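Local coordinates for protein DNA-3-methyladenine glycosidase II, putative (Deinococcus radiodurans, PDB 2YG9) that belongs to the HhH-GPD superfamily of base excision DNA repair proteins and folds into a mainly helical chain, at residues Gly31-Ala34 and His35-Asp39; Ser175-Leu178 and Ala179-Gln182; Glu191-Arg194 and Asp195-Arg199. All blocks are in the same frame, centred on the assembly; numbering follows the deposited sequence.

Contact 1 (Gly31-Ala34 and His35-Asp39); sequences GAVA and HLSRD. With NI (nickel (II) ion), chain F.
S37 turns its hydroxyl back onto the turn before it, and the carbonyl of V33 takes two bonds from that one residue. S37 OG donates to V33 O at 2.7 Å, and S37 N reaches the same V33 O at 2.9 Å from the opposite face of the carbonyl plane. The serine can do this because its OG sits beside its own backbone N, chi1 -73°. V33 CG1 lies next to the hydroxyl, 3.9 Å from S37 OG. One residue earlier, L36 N gives A32 O an almost straight bond of 2.9 Å, while L36 CG presses on A32 O at 3.2 Å and the leucine heads for the buried side, where A207 of helix 204-219 and L42 of helix 40-49 meet it. H35 points its ring the other way, off the helix, with CG anti to the backbone N (chi1 174°). H35 ND1 binds the nickel (II) ion at 2.5 Å, and four waters also bind the metal. On the far side of the ring, NE2 is hydrogen-bonded to R199 O, and Y203 meets the imidazole edge-to-face. The segment ends with D39, whose OD1 caps helix 40-49 at V41 N. Because a metal occupies ND1 and a carbonyl oxygen faces NE2, the imidazole proton probably sits on NE2, and H35 is pinned from both nitrogens.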
loop_
_atom_site.group_PDB
_atom_site.type_symbol
_atom_site.label_atom_id
_atom_site.label_comp_id
_atom_site.label_asym_id
_atom_site.label_seq_id
_atom_site.Cartn_x
_atom_site.Cartn_y
_atom_site.Cartn_z
ATOM N N GLY A 31 -5.829 6.733 -19.682
ATOM C CA GLY A 31 -7.066 5.946 -19.604
ATOM C C GLY A 31 -7.759 6.026 -18.259
ATOM O O GLY A 31 -8.954 6.283 -18.193
ATOM N N ALA A 32 -7.000 5.812 -17.195
ATOM C CA ALA A 32 -7.454 5.973 -15.818
ATOM C C ALA A 32 -8.060 7.352 -15.527
ATOM O O ALA A 32 -9.185 7.449 -15.069
ATOM C CB ALA A 32 -6.279 5.669 -14.820
ATOM N N VAL A 33 -7.337 8.413 -15.850
ATOM C CA VAL A 33 -7.847 9.755 -15.604
ATOM C C VAL A 33 -9.136 10.051 -16.419
ATOM O O VAL A 33 -10.019 10.739 -15.918
ATOM C CB VAL A 33 -6.737 10.811 -15.825
ATOM C CG1 VAL A 33 -7.281 12.292 -15.740
ATOM C CG2 VAL A 33 -5.607 10.586 -14.778
ATOM N N ALA A 34 -9.233 9.545 -17.652
ATOM C CA ALA A 34 -10.412 9.770 -18.480
ATOM C C ALA A 34 -11.583 9.081 -17.827
ATOM O O ALA A 34 -12.649 9.633 -17.761
ATOM C CB ALA A 34 -10.214 9.251 -19.865
ATOM N N HIS A 35 -11.370 7.849 -17.366
ATOM C CA HIS A 35 -12.428 7.097 -16.726
ATOM C C HIS A 35 -12.898 7.803 -15.452
ATOM O O HIS A 35 -14.088 8.057 -15.306
ATOM C CB HIS A 35 -11.995 5.652 -16.456
ATOM C CG HIS A 35 -12.996 4.876 -15.665
ATOM N ND1 HIS A 35 -13.919 4.030 -16.247
ATOM C CD2 HIS A 35 -13.245 4.848 -14.335
ATOM C CE1 HIS A 35 -14.679 3.502 -15.299
ATOM N NE2 HIS A 35 -14.307 4.008 -14.133
ATOM N N LEU A 36 -11.962 8.146 -14.562
ATOM C CA LEU A 36 -12.258 8.782 -13.290
ATOM C C LEU A 36 -12.964 10.125 -13.482
ATOM O O LEU A 36 -13.916 10.442 -12.790
ATOM C CB LEU A 36 -10.962 8.951 -12.487
ATOM C CG LEU A 36 -10.286 7.622 -12.061
ATOM C CD1 LEU A 36 -8.889 7.934 -11.383
ATOM C CD2 LEU A 36 -11.218 6.751 -11.136
ATOM N N SER A 37 -12.514 10.862 -14.498
ATOM C CA SER A 37 -13.055 12.154 -14.844
ATOM C C SER A 37 -14.504 12.113 -15.278
ATOM O O SER A 37 -15.105 13.150 -15.375
ATOM C CB SER A 37 -12.227 12.799 -15.950
ATOM O OG SER A 37 -11.005 13.212 -15.401
ATOM N N ARG A 38 -15.051 10.926 -15.550
ATOM C CA ARG A 38 -16.470 10.825 -15.787
ATOM C C ARG A 38 -17.309 11.173 -14.550
ATOM O O ARG A 38 -18.494 11.453 -14.653
ATOM C CB ARG A 38 -16.819 9.432 -16.281
ATOM C CG ARG A 38 -16.239 9.193 -17.652
ATOM C CD ARG A 38 -16.454 7.827 -18.045
ATOM N NE ARG A 38 -17.868 7.645 -18.293
ATOM C CZ ARG A 38 -18.392 6.717 -19.091
ATOM N NH1 ARG A 38 -17.614 5.842 -19.731
ATOM N NH2 ARG A 38 -19.717 6.667 -19.216
ATOM N N ASP A 39 -16.687 11.095 -13.378
ATOM C CA ASP A 39 -17.273 11.510 -12.130
ATOM C C ASP A 39 -16.824 12.954 -12.030
ATOM O O ASP A 39 -15.647 13.221 -11.928
ATOM C CB ASP A 39 -16.713 10.618 -11.000
ATOM C CG ASP A 39 -17.096 11.068 -9.606
ATOM O OD1 ASP A 39 -17.700 12.141 -9.407
ATOM O OD2 ASP A 39 -16.779 10.296 -8.667
HETATM NI NI NI F . -13.518 2.927 -18.448
HETATM O O HOH W 1 -13.729 0.761 -17.998
HETATM O O HOH W 2 -11.164 2.836 -19.151
HETATM O O HOH W 3 -14.098 5.085 -19.324
HETATM O O HOH W 4 -14.433 2.741 -20.753
#

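Contact 2 (Ser175-Leu178 and Ala179-Gln182); sequences SGDL and ALRQ
R181 brings the edge of its guanidinium to the S175 carbonyl: NH1 donates to S175 O at 2.8 Å, with the oxygen only 11° out of the guanidinium plane, and outside this stretch W193 makes a cation-pi contact with the same group. Bends at chi2 (-68°) and chi3 (-62°) curl the arginine chain round S175 O so that NH1 arrives at its bond, with R181 CD 3.3 Å from S175 O. The other flat group is the D177 carboxylate. Its OD1 uses the anti lone pair to accept from L180 N at 2.9 Å, and it also takes a bond from W212 NE1, while OD2 is held by W157 NE1; three donors thus fix the plane of the group. This makes D177 the N-cap of helix 178-187, part of the helical HhH-GPD region. L180 crosses the aspartate side chain at about a right angle, CD1 lying 3.7 Å from D177 CB, and then packs against L211 and W212 of helix 204-219. The first helical turn is joined by R181 N to D177 O, 3.1 Å, and by Q182 N to L178 O. Towards the outside, the Q182 side chain, extended beyond CG, runs aslant the leucine of L178, with NE2 3.6 Å from L178 CG.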
loop_
_atom_site.group_PDB
_atom_site.type_symbol
_atom_site.label_atom_id
_atom_site.label_comp_id
_atom_site.label_asym_id
_atom_site.label_seq_id
_atom_site.Cartn_x
_atom_site.Cartn_y
_atom_site.Cartn_z
ATOM N N SER A 175 -11.258 0.682 2.352
ATOM C CA SER A 175 -12.409 1.212 3.048
ATOM C C SER A 175 -12.109 1.454 4.531
ATOM O O SER A 175 -12.855 2.156 5.189
ATOM C CB SER A 175 -13.554 0.262 2.917
ATOM O OG SER A 175 -13.254 -0.885 3.718
ATOM N N GLY A 176 -11.003 0.909 5.019
ATOM C CA GLY A 176 -10.473 1.213 6.357
ATOM C C GLY A 176 -9.448 2.330 6.462
ATOM O O GLY A 176 -8.936 2.580 7.526
ATOM N N ASP A 177 -9.150 3.014 5.368
ATOM C CA ASP A 177 -8.264 4.165 5.402
ATOM C C ASP A 177 -9.137 5.348 5.778
ATOM O O ASP A 177 -10.086 5.684 5.068
ATOM C CB ASP A 177 -7.601 4.418 4.050
ATOM C CG ASP A 177 -6.549 5.497 4.108
ATOM O OD1 ASP A 177 -6.898 6.695 4.009
ATOM O OD2 ASP A 177 -5.350 5.155 4.230
ATOM N N LEU A 178 -8.830 5.950 6.927
ATOM C CA LEU A 178 -9.618 7.061 7.452
ATOM C C LEU A 178 -9.607 8.241 6.521
ATOM O O LEU A 178 -10.617 8.855 6.347
ATOM C CB LEU A 178 -9.112 7.476 8.857
ATOM C CG LEU A 178 -9.836 8.607 9.618
ATOM C CD1 LEU A 178 -11.283 8.313 9.977
ATOM C CD2 LEU A 178 -9.045 8.958 10.894
ATOM N N ALA A 179 -8.474 8.556 5.895
ATOM C CA ALA A 179 -8.406 9.709 5.042
ATOM C C ALA A 179 -9.215 9.515 3.755
ATOM O O ALA A 179 -9.877 10.421 3.305
ATOM C CB ALA A 179 -6.936 10.087 4.745
ATOM N N LEU A 180 -9.213 8.315 3.198
ATOM C CA LEU A 180 -10.037 8.034 2.032
ATOM C C LEU A 180 -11.533 8.171 2.409
ATOM O O LEU A 180 -12.312 8.836 1.721
ATOM C CB LEU A 180 -9.757 6.642 1.498
ATOM C CG LEU A 180 -8.386 6.393 0.881
ATOM C CD1 LEU A 180 -8.337 4.953 0.418
ATOM C CD2 LEU A 180 -8.035 7.410 -0.293
ATOM N N ARG A 181 -11.925 7.564 3.518
ATOM C CA ARG A 181 -13.310 7.609 3.934
ATOM C C ARG A 181 -13.791 9.031 4.283
ATOM O O ARG A 181 -14.953 9.378 4.017
ATOM C CB ARG A 181 -13.533 6.638 5.105
ATOM C CG ARG A 181 -13.309 5.172 4.719
ATOM C CD ARG A 181 -14.366 4.651 3.742
ATOM N NE ARG A 181 -15.700 4.693 4.342
ATOM C CZ ARG A 181 -16.215 3.762 5.153
ATOM N NH1 ARG A 181 -15.546 2.676 5.494
ATOM N NH2 ARG A 181 -17.430 3.936 5.645
ATOM N N GLN A 182 -12.922 9.829 4.884
ATOM C CA GLN A 182 -13.226 11.252 5.221
ATOM C C GLN A 182 -13.397 12.093 3.975
ATOM O O GLN A 182 -14.304 12.934 3.929
ATOM C CB GLN A 182 -12.142 11.865 6.107
ATOM C CG GLN A 182 -12.240 11.379 7.579
ATOM C CD GLN A 182 -11.080 11.896 8.433
ATOM O OE1 GLN A 182 -9.986 12.242 7.926
ATOM N NE2 GLN A 182 -11.306 11.937 9.736
#

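Contact 3 (Glu191-Arg194 and Asp195-Arg199); sequences EDWR and DVTAR
D192 and V196 open helix 193-200: V196 N donates to D192 O at 3.0 Å in a nearly straight bond (171°), and T197 N follows to W193 O, then A198 N to R194 O. D192 is the N-cap, its OD1 accepting from R194 N at 3.0 Å, with the N-H coming from above the carboxylate plane. T197 adds a side-chain bond to the backbone pattern. Its OG1, held between the backbone N and the carbonyl carbon (chi1 59°), donates to W193 O at 2.7 Å from the face opposite to T197 N, so a single carbonyl is gripped from both faces. The same hydroxyl comes obliquely to the indole, 3.6 Å from W193 CE3. R194 then runs its extended chain across one face of the W193 ring: CG lies over the ring centre, and the guanidinium plane is 3.3 Å from W193 CZ2. R181 makes its cation-pi contact on the opposite face, so the indole lies between the aliphatic chain of R194 and the R181 guanidinium. Where the chain enters the helix, E191 CB touches V196 CG2 at 3.7 Å. On the outer side D192 and D195 stack their carboxylates, with planes 29° apart and D192 OD2 4.1 Å from D195 OD1. Two waters bridge the pair, each donating to both residues. Two like charges this close would probably raise the cost of ionising both groups, but the shared water protons and the amino end of the helix probably offset part of it.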
loop_
_atom_site.group_PDB
_atom_site.type_symbol
_atom_site.label_atom_id
_atom_site.label_comp_id
_atom_site.label_asym_id
_atom_site.label_seq_id
_atom_site.Cartn_x
_atom_site.Cartn_y
_atom_site.Cartn_z
ATOM N N GLU A 191 -24.139 9.965 0.050
ATOM C CA GLU A 191 -24.012 8.955 -0.974
ATOM C C GLU A 191 -23.383 7.710 -0.365
ATOM O O GLU A 191 -22.588 7.803 0.562
ATOM C CB GLU A 191 -23.166 9.464 -2.138
ATOM C CG GLU A 191 -23.839 10.557 -2.885
ATOM C CD GLU A 191 -23.087 11.018 -4.090
ATOM O OE1 GLU A 191 -22.925 10.230 -5.043
ATOM O OE2 GLU A 191 -22.702 12.206 -4.085
ATOM N N ASP A 192 -23.773 6.561 -0.883
ATOM C CA ASP A 192 -23.244 5.277 -0.444
ATOM C C ASP A 192 -21.817 5.160 -0.960
ATOM O O ASP A 192 -21.601 5.172 -2.170
ATOM C CB ASP A 192 -24.151 4.179 -0.993
ATOM C CG ASP A 192 -23.721 2.774 -0.624
ATOM O OD1 ASP A 192 -22.632 2.572 -0.056
ATOM O OD2 ASP A 192 -24.501 1.842 -0.932
ATOM N N TRP A 193 -20.850 5.057 -0.045
ATOM C CA TRP A 193 -19.443 4.948 -0.437
ATOM C C TRP A 193 -19.189 3.717 -1.360
ATOM O O TRP A 193 -18.363 3.783 -2.249
ATOM C CB TRP A 193 -18.508 4.967 0.796
ATOM C CG TRP A 193 -18.407 3.626 1.544
ATOM C CD1 TRP A 193 -19.090 3.264 2.681
ATOM C CD2 TRP A 193 -17.587 2.496 1.197
ATOM N NE1 TRP A 193 -18.732 1.996 3.068
ATOM C CE2 TRP A 193 -17.815 1.496 2.178
ATOM C CE3 TRP A 193 -16.673 2.233 0.171
ATOM C CZ2 TRP A 193 -17.183 0.265 2.148
ATOM C CZ3 TRP A 193 -16.030 0.983 0.150
ATOM C CH2 TRP A 193 -16.304 0.020 1.113
ATOM N N ARG A 194 -19.891 2.602 -1.177
ATOM C CA ARG A 194 -19.713 1.450 -2.085
ATOM C C ARG A 194 -20.086 1.785 -3.524
ATOM O O ARG A 194 -19.413 1.326 -4.457
ATOM C CB ARG A 194 -20.500 0.207 -1.636
ATOM C CG ARG A 194 -20.055 -0.261 -0.273
ATOM C CD ARG A 194 -20.650 -1.588 0.194
ATOM N NE ARG A 194 -20.057 -1.910 1.492
ATOM C CZ ARG A 194 -18.939 -2.643 1.681
ATOM N NH1 ARG A 194 -18.278 -3.184 0.654
ATOM N NH2 ARG A 194 -18.458 -2.847 2.918
ATOM N N ASP A 195 -21.139 2.576 -3.680
ATOM C CA ASP A 195 -21.577 3.079 -4.970
ATOM C C ASP A 195 -20.567 4.052 -5.582
ATOM O O ASP A 195 -20.113 3.871 -6.696
ATOM C CB ASP A 195 -22.902 3.818 -4.836
ATOM C CG ASP A 195 -24.086 2.907 -4.872
ATOM O OD1 ASP A 195 -23.892 1.678 -4.969
ATOM O OD2 ASP A 195 -25.222 3.452 -4.826
ATOM N N VAL A 196 -20.259 5.096 -4.841
ATOM C CA VAL A 196 -19.272 6.065 -5.279
ATOM C C VAL A 196 -17.967 5.418 -5.791
ATOM O O VAL A 196 -17.501 5.684 -6.913
ATOM C CB VAL A 196 -18.991 7.045 -4.145
ATOM C CG1 VAL A 196 -17.819 7.911 -4.493
ATOM C CG2 VAL A 196 -20.267 7.892 -3.862
ATOM N N THR A 197 -17.382 4.551 -4.968
ATOM C CA THR A 197 -16.090 3.954 -5.269
ATOM C C THR A 197 -16.136 2.859 -6.352
ATOM O O THR A 197 -15.167 2.705 -7.106
ATOM C CB THR A 197 -15.411 3.425 -3.981
ATOM O OG1 THR A 197 -16.250 2.447 -3.350
ATOM C CG2 THR A 197 -15.134 4.592 -3.013
ATOM N N ALA A 198 -17.253 2.121 -6.449
ATOM C CA ALA A 198 -17.436 1.107 -7.512
ATOM C C ALA A 198 -17.327 1.701 -8.920
ATOM O O ALA A 198 -16.845 1.050 -9.845
ATOM C CB ALA A 198 -18.823 0.414 -7.337
ATOM N N ARG A 199 -17.804 2.928 -9.074
ATOM C CA ARG A 199 -17.771 3.642 -10.340
ATOM C C ARG A 199 -16.343 3.875 -10.822
ATOM O O ARG A 199 -16.075 3.931 -12.044
ATOM C CB ARG A 199 -18.476 4.981 -10.186
ATOM C CG ARG A 199 -18.590 5.765 -11.467
ATOM C CD ARG A 199 -19.441 6.965 -11.279
ATOM N NE ARG A 199 -19.594 7.750 -12.494
ATOM C CZ ARG A 199 -20.335 8.854 -12.559
ATOM N NH1 ARG A 199 -20.955 9.298 -11.479
ATOM N NH2 ARG A 199 -20.450 9.528 -13.705
HETATM O O HOH W 5 -23.968 -0.032 -2.801
HETATM O O HOH W 6 -26.671 2.634 -2.149
HETATM O O HOH W 7 -25.258 6.515 -3.374
#

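In the fold
Contact 3 joins the other two. Its centre lies about 15 Å from that of contact 1 and about 13 Å from that of contact 2, whereas contacts 1 and 2 are about 21 Å apart between centres and do not touch. Towards contact 1 the join is through H35 NE2 and R199 O, 2.7 Å apart, on the imidazole that also carries the nickel (II) ion; the A198 side chain stays about 13 Å from the metal. Towards contact 2 it is the tryptophan, with W193 CH2 3.3 Å from S175 CB and W193 CD1 3.5 Å from R181 NH2. Helices 178-187 and 193-200 follow each other in the chain, both in the HhH-GPD region.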